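Local coordinates for protein peptidyl-tRNA hydrolase (Thermoplasma acidophilum, PDB 1RLK) that probably hydrolyses peptidyl-tRNAs that drop off the ribosome during protein synthesis, releasing the tRNA and the N-acyl amino acid, at residues Lys68-Ser73 with Asp108-Lys113; Lys3-Ala8 with His26-Cys31; Asn44-Tyr47 with Arg52-Val55; Met74-Glu79 with Gly100-Glu105. All coordinates share one frame; numbering follows the deposited sequence. Where two conformers were deposited one is given.

Contact 1 of 4, residues Lys68-Ser73 with Asp108-Lys113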
# COMPACT_ATOMS: atom_id res chain seq x y z
N LYS A 68 7.43 -3.83 -3.91
CA LYS A 68 8.24 -3.86 -2.70
C LYS A 68 9.69 -3.57 -3.06
O LYS A 68 10.29 -2.66 -2.51
CB LYS A 68 8.10 -5.25 -2.03
CG LYS A 68 9.08 -5.52 -0.85
CD LYS A 68 8.66 -4.75 0.34
CE LYS A 68 9.41 -5.14 1.62
NZ LYS A 68 9.97 -3.91 2.26
N ARG A 69 10.23 -4.33 -4.00
CA ARG A 69 11.63 -4.15 -4.43
C ARG A 69 11.91 -2.69 -4.79
O ARG A 69 12.91 -2.11 -4.35
CB ARG A 69 11.97 -5.05 -5.62
CG ARG A 69 13.45 -4.96 -6.04
CD ARG A 69 13.80 -5.69 -7.33
NE ARG A 69 13.12 -5.13 -8.50
CZ ARG A 69 13.41 -3.95 -9.06
NH1 ARG A 69 14.36 -3.16 -8.59
NH2 ARG A 69 12.73 -3.55 -10.13
N MET A 70 11.04 -2.10 -5.60
CA MET A 70 11.26 -0.73 -6.06
C MET A 70 11.12 0.28 -4.94
O MET A 70 11.91 1.20 -4.83
CB MET A 70 10.28 -0.38 -7.18
CG MET A 70 10.41 -1.27 -8.38
SD MET A 70 9.78 -0.46 -9.82
CE MET A 70 9.12 -1.72 -10.63
N ALA A 71 10.12 0.10 -4.08
CA ALA A 71 9.91 1.00 -2.97
C ALA A 71 11.11 1.02 -2.03
O ALA A 71 11.56 2.08 -1.63
CB ALA A 71 8.64 0.61 -2.19
N ASP A 72 11.61 -0.15 -1.66
CA ASP A 72 12.79 -0.21 -0.78
C ASP A 72 13.98 0.49 -1.44
O ASP A 72 14.66 1.28 -0.81
CB ASP A 72 13.18 -1.66 -0.42
CG ASP A 72 12.20 -2.32 0.55
OD1 ASP A 72 11.65 -1.60 1.41
OD2 ASP A 72 11.93 -3.54 0.53
N SER A 73 14.19 0.22 -2.72
CA SER A 73 15.31 0.82 -3.46
C SER A 73 15.26 2.36 -3.42
O SER A 73 16.30 3.03 -3.33
CB SER A 73 15.28 0.33 -4.90
OG SER A 73 16.59 0.18 -5.43
N ASP A 108 4.48 7.18 -8.80
CA ASP A 108 4.04 6.75 -10.13
C ASP A 108 5.14 5.99 -10.88
O ASP A 108 4.86 5.15 -11.71
CB ASP A 108 3.59 7.96 -10.97
CG ASP A 108 2.26 8.55 -10.48
OD1 ASP A 108 1.43 7.82 -9.89
OD2 ASP A 108 1.97 9.75 -10.65
N LYS A 109 6.39 6.27 -10.56
CA LYS A 109 7.52 5.48 -11.11
C LYS A 109 7.42 4.00 -10.77
O LYS A 109 7.99 3.18 -11.47
CB LYS A 109 8.86 6.02 -10.60
CG LYS A 109 9.16 7.43 -11.00
CD LYS A 109 10.55 7.86 -10.57
CE LYS A 109 10.83 9.27 -11.05
NZ LYS A 109 11.90 9.96 -10.28
N ILE A 110 6.71 3.67 -9.69
CA ILE A 110 6.56 2.28 -9.22
C ILE A 110 5.23 1.65 -9.62
O ILE A 110 5.20 0.53 -10.12
CB ILE A 110 6.70 2.25 -7.68
CG1 ILE A 110 8.08 2.72 -7.26
CG2 ILE A 110 6.46 0.83 -7.11
CD1 ILE A 110 8.25 2.90 -5.77
N THR A 111 4.13 2.38 -9.39
CA THR A 111 2.77 1.86 -9.55
C THR A 111 1.95 2.40 -10.75
O THR A 111 0.86 1.91 -11.00
CB THR A 111 1.94 2.09 -8.26
OG1 THR A 111 2.15 3.42 -7.76
CG2 THR A 111 2.43 1.14 -7.13
N GLY A 112 2.46 3.39 -11.46
CA GLY A 112 1.70 4.04 -12.53
C GLY A 112 1.20 3.11 -13.62
O GLY A 112 0.20 3.39 -14.27
N LYS A 113 1.88 1.98 -13.78
CA LYS A 113 1.63 1.01 -14.84
C LYS A 113 0.39 0.18 -14.57
O LYS A 113 -0.22 -0.39 -15.50
CB LYS A 113 2.86 0.10 -15.03
CG LYS A 113 3.69 -0.19 -13.73
CD LYS A 113 4.63 0.94 -13.22
CE LYS A 113 4.91 2.08 -14.22
NZ LYS A 113 5.34 3.31 -13.50
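Ile110 and Met70 meet where two helices, 61-74 and 104-111, pack side by side over one face of the mixed four-stranded sheet, as in the three-layer alpha-beta-alpha sandwich of the PTH2 family. The backbones come closest at this pair, with Met70 CA 6.4 Å from Ile110 CA. Both CB atoms point toward the facing helix, and the contact is wholly apolar. Met70 takes part through the root of its side chain: its CB lies 3.8 Å from Ile110 CG1 and 4.0 Å from Ile110 CG2, resting against the fork of the beta-branch. Ile110 CG1 stands anti to its own carbonyl carbon (chi1 -62°), and the extended chi2 carries CD1 onward to the backbone of Ala71, 3.8 Å from its N. Ala71 suits this place because its small side chain lets the methyl lie close to the helix; its CB is 4.3 Å from Ile110 CD1 and also packs on Leu99 of the sheet. Replacing Ile110 by an alanine would probably open a gap beside Met70 CB and leave Ala71 without its methyl partner. Within helix 61-74, Lys68 NZ hydrogen-bonds to Asn78 OD1 and forms a salt bridge with Asp72 OD2, 2.6 Å away, on the syn lone pair of that carboxylate oxygen.

Contact 2 of 4, residues Lys3-Ala8 with His26-Cys31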
# COMPACT_ATOMS: atom_id res chain seq x y z
N LYS A 3 1.12 15.27 -2.25
CA LYS A 3 1.54 14.06 -1.56
C LYS A 3 0.38 13.08 -1.68
O LYS A 3 -0.77 13.46 -1.50
CB LYS A 3 1.90 14.32 -0.10
CG LYS A 3 3.07 15.27 0.11
CD LYS A 3 4.37 14.77 -0.54
CE LYS A 3 5.55 15.69 -0.24
NZ LYS A 3 5.67 16.74 -1.27
N LYS A 4 0.68 11.84 -2.05
CA LYS A 4 -0.31 10.79 -2.13
C LYS A 4 0.21 9.49 -1.49
O LYS A 4 1.40 9.29 -1.34
CB LYS A 4 -0.69 10.50 -3.59
CG LYS A 4 -1.01 11.75 -4.46
CD LYS A 4 -2.50 12.02 -4.58
CE LYS A 4 -2.80 13.11 -5.63
NZ LYS A 4 -3.28 12.55 -6.93
N MET A 5 -0.72 8.63 -1.09
CA MET A 5 -0.42 7.25 -0.75
C MET A 5 -0.96 6.35 -1.85
O MET A 5 -1.97 6.67 -2.43
CB MET A 5 -1.06 6.92 0.60
CG MET A 5 -1.11 5.46 0.91
SD MET A 5 -1.74 5.15 2.54
CE MET A 5 -0.62 5.96 3.48
N VAL A 6 -0.26 5.26 -2.18
CA VAL A 6 -0.78 4.25 -3.09
C VAL A 6 -0.95 2.93 -2.37
O VAL A 6 -0.07 2.55 -1.60
CB VAL A 6 0.18 3.98 -4.28
CG1 VAL A 6 -0.40 2.95 -5.24
CG2 VAL A 6 0.53 5.24 -4.97
N ILE A 7 -2.04 2.22 -2.63
CA ILE A 7 -2.17 0.85 -2.19
C ILE A 7 -2.46 -0.02 -3.38
O ILE A 7 -3.39 0.24 -4.13
CB ILE A 7 -3.29 0.69 -1.13
CG1 ILE A 7 -3.08 1.68 0.01
CG2 ILE A 7 -3.29 -0.73 -0.59
CD1 ILE A 7 -3.90 2.95 -0.13
N ALA A 8 -1.65 -1.05 -3.56
CA ALA A 8 -1.78 -1.98 -4.67
C ALA A 8 -2.35 -3.29 -4.14
O ALA A 8 -1.78 -3.88 -3.23
CB ALA A 8 -0.43 -2.21 -5.34
N HIS A 26 -5.88 -1.57 6.17
CA HIS A 26 -4.75 -2.11 6.93
C HIS A 26 -3.46 -1.49 6.42
O HIS A 26 -2.67 -0.97 7.22
CB HIS A 26 -4.62 -3.63 6.81
CG HIS A 26 -5.76 -4.39 7.40
ND1 HIS A 26 -5.93 -5.75 7.21
CD2 HIS A 26 -6.80 -3.98 8.17
CE1 HIS A 26 -7.02 -6.14 7.85
NE2 HIS A 26 -7.56 -5.09 8.43
N ALA A 27 -3.26 -1.50 5.10
CA ALA A 27 -2.05 -0.94 4.51
C ALA A 27 -1.90 0.53 4.85
O ALA A 27 -0.80 1.00 5.18
CB ALA A 27 -2.03 -1.15 3.01
N ALA A 28 -3.01 1.26 4.78
CA ALA A 28 -3.01 2.70 4.93
C ALA A 28 -2.70 3.10 6.37
O ALA A 28 -1.96 4.06 6.59
CB ALA A 28 -4.36 3.29 4.51
N VAL A 29 -3.25 2.35 7.32
CA VAL A 29 -3.01 2.60 8.73
C VAL A 29 -1.54 2.39 9.09
O VAL A 29 -0.91 3.24 9.73
CB VAL A 29 -3.92 1.71 9.61
CG1 VAL A 29 -3.46 1.72 11.07
CG2 VAL A 29 -5.38 2.20 9.50
N THR A 30 -0.97 1.27 8.65
CA THR A 30 0.41 0.98 9.01
C THR A 30 1.35 2.00 8.36
O THR A 30 2.25 2.52 9.02
CB THR A 30 0.78 -0.44 8.61
OG1 THR A 30 -0.06 -1.37 9.31
CG2 THR A 30 2.22 -0.78 9.05
N CYS A 31 1.13 2.32 7.08
CA CYS A 31 2.01 3.26 6.39
C CYS A 31 1.92 4.64 7.02
O CYS A 31 2.92 5.33 7.17
CB CYS A 31 1.67 3.32 4.90
SG CYS A 31 2.22 1.88 4.00
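Strand 3-8 and helix 26-31 run in largely opposed directions, 138° between their N-to-C senses, with their axes 9.0 Å apart at the closest point. Ile7 and Ala27 bring the backbones nearest, CA to CA 6.9 Å. No hydrogen bond joins the two segments; the strand gives its backbone bonds to neighbouring strands, Met5 and Ile7 pairing with Ile54, and turns the side chains of Met5 and Ile7 toward the helix. Met5 reaches furthest. With CG anti to the backbone N (chi1 166°) and chi2 extended, its thioether reaches the helix, and chi3 then bends the terminal methyl toward Cys31. SD sits over Ala28, 3.7 Å from its CA, while CE continues to Cys31 and stops 3.8 Å from its CB. This is the interface between the sheet and one helical layer of an alpha/beta sandwich, close to the centre of the chain: helix 17-38 lies across the sheet, and the residues that touch are all buried. A flexible, unbranched methionine fits because one side chain can touch two residues a helical turn apart, Ala28 and Cys31. Ile7 works over a shorter range, touching with its branch methyl, CG2, which is 3.8 Å from Ala27 CB. The alanines allow this closeness, since a single methyl from each lets the sheet's larger side chains come near the helix backbone. Ala27 also meets Cys96 and Val81, and Ala28 meets Lys53, on three further strands of the sheet.

Contact 3 of 4, residues Asn44-Tyr47 with Arg52-Val55; sequences NEWY and RKIV
A tryptophan-to-backbone hydrogen bond, backed by a water bridge, ties the end of helix 40-48 to the chain leading into strand 53-58, across the short turn that joins them. Trp46 NE1 donates to Arg52 O at 2.8 Å with an N-H...O angle of 163°. The oxygen lies at the ring edge, close to the indole plane, although the donor is tilted 33° from the plane of the carbonyl. The indole gets there because its CG is anti to the backbone N (chi1 -180°), which carries the ring from a helix flank toward the strand. Lys53 crosses the indole at about a right angle, its NZ 3.5 Å from Trp46 CZ2 in an oblique approach, while that ammonium is hydrogen-bonded to Gln51 O. One water takes the N-H of Arg52 at 2.9 Å and donates to Trp46 O at 2.7 Å. A phenylalanine in place of Trp46 would probably leave Arg52 O without its indole donor and the chain entering the strand less firmly held. Tryptophan suits the position by joining a buried apolar surface, packed on Met5 and Ala32, to one N-H at its rim: a helix-turn-strand connection that leads into an outer strand of the alpha/beta sandwich.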
# COMPACT_ATOMS: atom_id res chain seq x y z
N ASN A 44 2.40 14.91 7.60
CA ASN A 44 1.57 16.06 7.94
C ASN A 44 0.99 16.77 6.71
O ASN A 44 -0.18 17.14 6.71
CB ASN A 44 2.38 17.07 8.75
CG ASN A 44 2.44 16.73 10.22
OD1 ASN A 44 1.58 16.03 10.75
ND2 ASN A 44 3.46 17.25 10.91
N GLU A 45 1.80 16.94 5.68
CA GLU A 45 1.34 17.61 4.47
C GLU A 45 0.27 16.78 3.78
O GLU A 45 -0.79 17.29 3.46
CB GLU A 45 2.50 17.85 3.51
CG GLU A 45 2.10 18.56 2.23
CD GLU A 45 3.26 18.78 1.28
OE1 GLU A 45 4.41 18.93 1.75
OE2 GLU A 45 3.02 18.80 0.06
N TRP A 46 0.58 15.51 3.55
CA TRP A 46 -0.39 14.51 3.08
C TRP A 46 -1.70 14.59 3.84
O TRP A 46 -2.76 14.69 3.23
CB TRP A 46 0.18 13.11 3.27
CG TRP A 46 -0.71 11.98 2.83
CD1 TRP A 46 -1.12 11.71 1.56
CD2 TRP A 46 -1.24 10.93 3.65
NE1 TRP A 46 -1.89 10.57 1.54
CE2 TRP A 46 -1.98 10.07 2.81
CE3 TRP A 46 -1.17 10.63 5.02
CZ2 TRP A 46 -2.65 8.93 3.29
CZ3 TRP A 46 -1.84 9.48 5.50
CH2 TRP A 46 -2.56 8.66 4.64
N TYR A 47 -1.62 14.55 5.16
CA TYR A 47 -2.80 14.45 6.01
C TYR A 47 -3.64 15.73 5.95
O TYR A 47 -4.86 15.68 5.94
CB TYR A 47 -2.40 14.12 7.45
CG TYR A 47 -3.58 13.81 8.34
CD1 TYR A 47 -4.18 12.55 8.31
CD2 TYR A 47 -4.12 14.78 9.18
CE1 TYR A 47 -5.28 12.26 9.10
CE2 TYR A 47 -5.22 14.51 9.99
CZ TYR A 47 -5.79 13.24 9.94
OH TYR A 47 -6.89 12.96 10.73
N ARG A 52 -4.97 11.90 0.57
CA ARG A 52 -5.35 11.32 -0.71
C ARG A 52 -4.64 10.00 -0.97
O ARG A 52 -3.45 9.86 -0.73
CB ARG A 52 -5.04 12.28 -1.85
CG ARG A 52 -5.87 13.55 -1.77
CD ARG A 52 -7.08 13.53 -2.66
NE ARG A 52 -6.72 13.52 -4.08
CZ ARG A 52 -6.28 14.58 -4.76
NH1 ARG A 52 -6.14 15.77 -4.17
NH2 ARG A 52 -5.98 14.45 -6.04
N LYS A 53 -5.40 9.06 -1.53
CA LYS A 53 -4.96 7.70 -1.77
C LYS A 53 -5.33 7.28 -3.18
O LYS A 53 -6.42 7.61 -3.67
CB LYS A 53 -5.63 6.75 -0.77
CG LYS A 53 -5.17 6.97 0.65
CD LYS A 53 -5.99 6.18 1.65
CE LYS A 53 -5.68 6.57 3.06
NZ LYS A 53 -6.05 7.98 3.40
N ILE A 54 -4.42 6.55 -3.81
CA ILE A 54 -4.64 5.93 -5.11
C ILE A 54 -4.66 4.41 -4.86
O ILE A 54 -3.76 3.90 -4.21
CB ILE A 54 -3.48 6.29 -6.05
CG1 ILE A 54 -3.44 7.80 -6.32
CG2 ILE A 54 -3.57 5.51 -7.36
CD1 ILE A 54 -2.13 8.26 -6.88
N VAL A 55 -5.69 3.72 -5.33
CA VAL A 55 -5.77 2.26 -5.18
C VAL A 55 -5.72 1.61 -6.56
O VAL A 55 -6.57 1.85 -7.41
CB VAL A 55 -7.08 1.85 -4.45
CG1 VAL A 55 -7.10 0.36 -4.20
CG2 VAL A 55 -7.23 2.64 -3.16
O HOH W 1 -3.30 14.21 0.60

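Contact 4 of 4, residues Met74-Glu79 with Gly100-Glu105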
# COMPACT_ATOMS: atom_id res chain seq x y z
N MET A 74 14.04 2.90 -3.45
CA MET A 74 13.81 4.34 -3.46
C MET A 74 13.64 4.94 -2.08
O MET A 74 13.47 6.16 -1.96
CB MET A 74 12.56 4.64 -4.29
CG MET A 74 12.75 4.33 -5.75
SD MET A 74 11.36 4.86 -6.72
CE MET A 74 11.14 3.47 -7.58
N GLY A 75 13.67 4.10 -1.05
CA GLY A 75 13.56 4.55 0.32
C GLY A 75 12.16 5.02 0.65
O GLY A 75 11.98 5.95 1.44
N ILE A 76 11.17 4.39 0.03
CA ILE A 76 9.78 4.75 0.24
C ILE A 76 9.17 3.82 1.28
O ILE A 76 9.30 2.58 1.19
CB ILE A 76 8.99 4.69 -1.09
CG1 ILE A 76 9.50 5.79 -2.05
CG2 ILE A 76 7.49 4.86 -0.85
CD1 ILE A 76 9.04 5.63 -3.50
N VAL A 77 8.49 4.42 2.25
CA VAL A 77 7.73 3.65 3.24
C VAL A 77 6.76 2.72 2.55
O VAL A 77 6.01 3.13 1.65
CB VAL A 77 6.95 4.58 4.21
CG1 VAL A 77 5.98 3.76 5.09
CG2 VAL A 77 7.92 5.40 5.05
N ASN A 78 6.75 1.46 2.97
CA ASN A 78 5.84 0.47 2.40
C ASN A 78 5.51 -0.62 3.38
O ASN A 78 6.32 -0.94 4.27
CB ASN A 78 6.43 -0.12 1.13
CG ASN A 78 7.69 -0.95 1.40
OD1 ASN A 78 7.61 -2.17 1.54
ND2 ASN A 78 8.85 -0.29 1.46
N GLU A 79 4.33 -1.21 3.24
CA GLU A 79 3.90 -2.29 4.11
C GLU A 79 3.16 -3.33 3.32
O GLU A 79 2.11 -3.03 2.72
CB GLU A 79 3.00 -1.76 5.23
CG GLU A 79 2.54 -2.82 6.20
CD GLU A 79 3.62 -3.28 7.18
OE1 GLU A 79 4.74 -2.68 7.24
OE2 GLU A 79 3.31 -4.24 7.91
N GLY A 100 3.96 4.95 0.90
CA GLY A 100 3.91 6.37 1.19
C GLY A 100 3.31 6.67 2.55
O GLY A 100 3.28 5.79 3.42
N PRO A 101 2.81 7.89 2.74
CA PRO A 101 2.69 8.90 1.67
C PRO A 101 4.02 9.44 1.15
O PRO A 101 5.02 9.47 1.88
CB PRO A 101 1.91 10.02 2.34
CG PRO A 101 2.23 9.88 3.82
CD PRO A 101 2.34 8.42 4.03
N ASP A 102 4.04 9.83 -0.12
CA ASP A 102 5.23 10.40 -0.74
C ASP A 102 4.84 11.32 -1.91
O ASP A 102 3.68 11.66 -2.06
CB ASP A 102 6.18 9.29 -1.21
CG ASP A 102 7.64 9.65 -0.97
OD1 ASP A 102 8.07 10.74 -1.43
OD2 ASP A 102 8.43 8.93 -0.32
N GLU A 103 5.81 11.72 -2.73
CA GLU A 103 5.55 12.54 -3.91
C GLU A 103 4.92 11.66 -4.94
O GLU A 103 5.46 10.60 -5.27
CB GLU A 103 6.85 13.13 -4.49
CG GLU A 103 7.67 13.93 -3.51
CD GLU A 103 8.92 14.54 -4.12
OE1 GLU A 103 9.42 14.01 -5.14
OE2 GLU A 103 9.40 15.54 -3.56
N GLU A 104 3.79 12.10 -5.49
CA GLU A 104 3.09 11.37 -6.54
C GLU A 104 3.98 10.97 -7.73
O GLU A 104 3.86 9.88 -8.26
CB GLU A 104 1.89 12.21 -7.05
CG GLU A 104 1.10 11.54 -8.17
CD GLU A 104 -0.31 12.10 -8.31
OE1 GLU A 104 -0.50 13.32 -8.11
OE2 GLU A 104 -1.24 11.33 -8.59
N GLU A 105 4.85 11.87 -8.17
CA GLU A 105 5.74 11.58 -9.29
C GLU A 105 6.65 10.39 -8.98
O GLU A 105 6.89 9.53 -9.85
CB GLU A 105 6.56 12.82 -9.66
CG GLU A 105 7.81 12.58 -10.52
CD GLU A 105 7.67 13.05 -11.97
OE1 GLU A 105 7.08 14.12 -12.22
OE2 GLU A 105 8.18 12.36 -12.86
O HOH W 2 7.92 7.33 2.13
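Ile76 and Asp102 cross obliquely, the isoleucine presenting CG1 to the carboxylate, with 3.7 Å from CG1 to Asp102 OD2. Its other branch, CG2, turns to the backbone of Gly100 and stops 3.9 Å from Gly100 N. Branching at CB thus lets one residue face both. Val77 points toward the second segment, its CG1 3.8 Å from Gly100 O, and its own carbonyl O accepts from Gly100 N at 2.8 Å in a nearly straight bond (167°). Gly100 suits its place because a CB at these backbone angles would be jammed against the preceding carbonyl; a cis peptide then leads to Pro101, where the chain turns a corner. Asp102 is held at both oxygens. OD1 accepts from Glu103 N through its anti lone pair and pairs with Lys106, whereas OD2 accepts a hydrogen bond from a water that in turn accepts from Val77 N. Within 74-79, Asn78 ND2 donates to Ile76 O at 2.9 Å, with the oxygen in the plane of the Asn78 amide. Before it, Gly75, with positive phi, closes helix 61-74 in a Schellman motif, and the whole is the open end of the beta hairpin of strands 78-82 and 94-103, at the sheet's edge.

Overall arrangement
Contact 2 lies nearest the middle of the chain and is buried and wholly apolar, whereas contact 3, whose centre is about 12 Å from the centre of the chain, relies on a hydrogen bond and a water at a partly buried turn. Contacts 1 and 4 share helix 104-111 and have centres about 8 Å apart: the first, partly buried too, is helix-to-helix apolar packing, the second, buried, mixes apolar contacts with backbone and carboxylate bonds where the chain changes direction. Strand 3-10, used by contact 2, pairs with both 53-58 of contact 3 and 94-103 of contact 4, and a Lys4-Glu104 salt bridge links contacts 2 and 4. Trp46 and Pro101 pack together, joining contacts 3 and 4.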